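Long-range contact in SnoaL-like domain-containing protein (Burkholderia thailandensis E264, PDB 3EC9), which is of unknown function but belongs to the SnoaL-like branch of the NTF2 superfamily, whose members commonly bind or transform small molecules in a deep pocket: residues E42-A47 with I122-Q127. Numbering follows the deposited sequence. Where two conformers were deposited one is given.
Sequences EWTEMA and IVHFEQ
Phe125 lies over one face of the Trp43 indole, and the geometry is that of an offset stack: the six-membered ring of Trp43 and the Phe125 ring have centroids 3.9 Å apart. Their planes are inclined by 20°. The shortest contacts are at the bond shared by the two indole rings and at NE1, where Phe125 CD1 comes to 3.4 Å from Trp43 CE2. The parallel register pairs Trp43 with Phe125 and puts both CB atoms on one face; with CG anti to the backbone N in both, the rings come to lie over each other. Trp43 NE1 donates to Glu45 OE2 at 3.0 Å, meeting the carboxylate on its anti side; this bond ties the indole to a carboxylate whose plane runs nearly parallel to the Phe125 ring, Glu45 OE2 lying 3.5 Å from Phe125 CE1. Trp115 meets Phe125 edge-to-face, and a glycerol molecule bound beside the phenyl ring is consistent with an accessible pocket here.

The backbones form a parallel pair, their axes 3° apart, joining strand 41-45 to strand 121-129 within the curved mixed sheet of the NTF2-like fold. Glu42 bonds on both sides of its register partner His124: Glu42 N donates to Val123 O and Glu42 O accepts from Phe125 N, each at 3.0 Å. Thr44 likewise takes part twice, donating N-H to Phe125 O and accepting from Gln127 N. Upstream, Val123 and His124 form a classic beta bulge opposite Arg116.

Gln127 reaches past the end of the pairing: with CG anti to the backbone N (chi1 174°) and the chain extended, its OE1 accepts from Met46 N at 2.8 Å, and the amide NE2 is hydrogen-bonded to Tyr96 OH. On the face opposite the stack, Glu126 OE1 makes a salt bridge to Arg110 of the second subunit.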
loop_
_atom_site.group_PDB
_atom_site.type_symbol
_atom_site.label_atom_id
_atom_site.label_comp_id
_atom_site.label_asym_id
_atom_site.label_seq_id
_atom_site.Cartn_x
_atom_site.Cartn_y
_atom_site.Cartn_z
ATOM N N GLU B 42 4.957 -14.710 -8.167
ATOM C CA GLU B 42 4.216 -14.672 -6.912
ATOM C C GLU B 42 3.395 -13.378 -6.902
ATOM O O GLU B 42 3.954 -12.292 -6.839
ATOM C CB GLU B 42 5.182 -14.770 -5.728
ATOM C CG GLU B 42 5.946 -16.091 -5.731
ATOM C CD GLU B 42 6.891 -16.261 -4.551
ATOM O OE1 GLU B 42 6.862 -15.428 -3.612
ATOM O OE2 GLU B 42 7.660 -17.252 -4.573
ATOM N N TRP B 43 2.084 -13.514 -7.029
ATOM C CA TRP B 43 1.158 -12.391 -7.123
ATOM C C TRP B 43 0.243 -12.449 -5.892
ATOM O O TRP B 43 -0.594 -13.350 -5.746
ATOM C CB TRP B 43 0.373 -12.521 -8.413
ATOM C CG TRP B 43 -0.658 -11.507 -8.643
ATOM C CD1 TRP B 43 -1.804 -11.281 -7.886
ATOM C CD2 TRP B 43 -0.721 -10.576 -9.726
ATOM N NE1 TRP B 43 -2.552 -10.289 -8.439
ATOM C CE2 TRP B 43 -1.930 -9.841 -9.578
ATOM C CE3 TRP B 43 0.098 -10.315 -10.833
ATOM C CZ2 TRP B 43 -2.321 -8.826 -10.474
ATOM C CZ3 TRP B 43 -0.296 -9.269 -11.722
ATOM C CH2 TRP B 43 -1.496 -8.556 -11.526
ATOM N N THR B 44 0.450 -11.498 -4.991
ATOM C CA THR B 44 -0.241 -11.438 -3.732
ATOM C C THR B 44 -1.335 -10.328 -3.663
ATOM O O THR B 44 -1.070 -9.128 -3.736
ATOM C CB THR B 44 0.719 -11.248 -2.547
ATOM O OG1 THR B 44 1.649 -12.340 -2.557
ATOM C CG2 THR B 44 -0.052 -11.159 -1.232
ATOM N N GLU B 45 -2.573 -10.769 -3.521
ATOM C CA GLU B 45 -3.714 -9.906 -3.232
ATOM C C GLU B 45 -3.744 -9.816 -1.683
ATOM O O GLU B 45 -3.477 -10.800 -0.981
ATOM C CB GLU B 45 -5.010 -10.521 -3.757
ATOM C CG GLU B 45 -5.084 -10.574 -5.277
ATOM C CD GLU B 45 -5.341 -9.251 -5.889
ATOM O OE1 GLU B 45 -6.418 -8.682 -5.674
ATOM O OE2 GLU B 45 -4.496 -8.786 -6.656
HETATM N N MSE B 46 -3.984 -8.605 -1.177
HETATM C CA MSE B 46 -3.887 -8.368 0.254
HETATM C C MSE B 46 -4.813 -9.256 1.100
HETATM O O MSE B 46 -5.913 -9.551 0.697
HETATM C CB MSE B 46 -4.169 -6.894 0.545
HETATM C CG MSE B 46 -3.842 -6.486 1.905
HETATM SE SE MSE B 46 -4.007 -4.545 2.248
HETATM C CE MSE B 46 -2.176 -3.991 2.693
ATOM N N ALA B 47 -4.378 -9.602 2.321
ATOM C CA ALA B 47 -5.065 -10.547 3.168
ATOM C C ALA B 47 -6.518 -10.144 3.364
ATOM O O ALA B 47 -7.415 -11.013 3.322
ATOM C CB ALA B 47 -4.330 -10.652 4.502
ATOM N N ILE B 122 7.912 -10.073 -15.059
ATOM C CA ILE B 122 7.344 -9.739 -13.758
ATOM C C ILE B 122 7.356 -10.996 -12.883
ATOM O O ILE B 122 6.718 -12.001 -13.208
ATOM C CB ILE B 122 5.897 -9.218 -13.920
ATOM C CG1 ILE B 122 5.859 -7.889 -14.704
ATOM C CG2 ILE B 122 5.210 -9.034 -12.560
ATOM C CD1 ILE B 122 4.415 -7.498 -15.145
ATOM N N VAL B 123 8.094 -10.922 -11.776
ATOM C CA VAL B 123 8.180 -12.062 -10.829
ATOM C C VAL B 123 7.440 -11.885 -9.486
ATOM O O VAL B 123 7.231 -12.834 -8.773
ATOM C CB VAL B 123 9.636 -12.396 -10.510
ATOM C CG1 VAL B 123 10.331 -12.966 -11.755
ATOM C CG2 VAL B 123 10.399 -11.253 -9.904
ATOM N N HIS B 124 7.146 -10.657 -9.103
ATOM C CA HIS B 124 6.370 -10.421 -7.869
ATOM C C HIS B 124 5.425 -9.217 -8.053
ATOM O O HIS B 124 5.771 -8.199 -8.665
ATOM C CB HIS B 124 7.268 -10.210 -6.627
ATOM C CG HIS B 124 6.686 -10.754 -5.347
ATOM N ND1 HIS B 124 5.772 -10.067 -4.573
ATOM C CD2 HIS B 124 6.909 -11.932 -4.707
ATOM C CE1 HIS B 124 5.446 -10.803 -3.524
ATOM N NE2 HIS B 124 6.119 -11.940 -3.582
ATOM N N PHE B 125 4.237 -9.371 -7.483
ATOM C CA PHE B 125 3.231 -8.309 -7.356
ATOM C C PHE B 125 2.685 -8.407 -5.947
ATOM O O PHE B 125 2.388 -9.508 -5.452
ATOM C CB PHE B 125 2.076 -8.524 -8.333
ATOM C CG PHE B 125 0.843 -7.717 -8.050
ATOM C CD1 PHE B 125 -0.164 -8.207 -7.209
ATOM C CD2 PHE B 125 0.696 -6.456 -8.611
ATOM C CE1 PHE B 125 -1.289 -7.448 -6.989
ATOM C CE2 PHE B 125 -0.467 -5.689 -8.386
ATOM C CZ PHE B 125 -1.434 -6.194 -7.586
ATOM N N GLU B 126 2.527 -7.254 -5.301
ATOM C CA GLU B 126 1.828 -7.237 -4.022
ATOM C C GLU B 126 0.901 -6.011 -3.940
ATOM O O GLU B 126 1.320 -4.886 -4.241
ATOM C CB GLU B 126 2.782 -7.370 -2.821
ATOM C CG GLU B 126 2.022 -7.412 -1.461
ATOM C CD GLU B 126 2.892 -7.649 -0.278
ATOM O OE1 GLU B 126 4.154 -7.677 -0.416
ATOM O OE2 GLU B 126 2.316 -7.904 0.825
ATOM N N GLN B 127 -0.335 -6.235 -3.503
ATOM C CA GLN B 127 -1.354 -5.212 -3.426
ATOM C C GLN B 127 -1.462 -4.684 -1.958
ATOM O O GLN B 127 -1.463 -5.468 -1.004
ATOM C CB GLN B 127 -2.702 -5.848 -3.800
ATOM C CG GLN B 127 -3.921 -4.984 -3.641
ATOM C CD GLN B 127 -5.183 -5.874 -3.614
ATOM O OE1 GLN B 127 -5.321 -6.782 -2.756
ATOM N NE2 GLN B 127 -6.074 -5.641 -4.547
#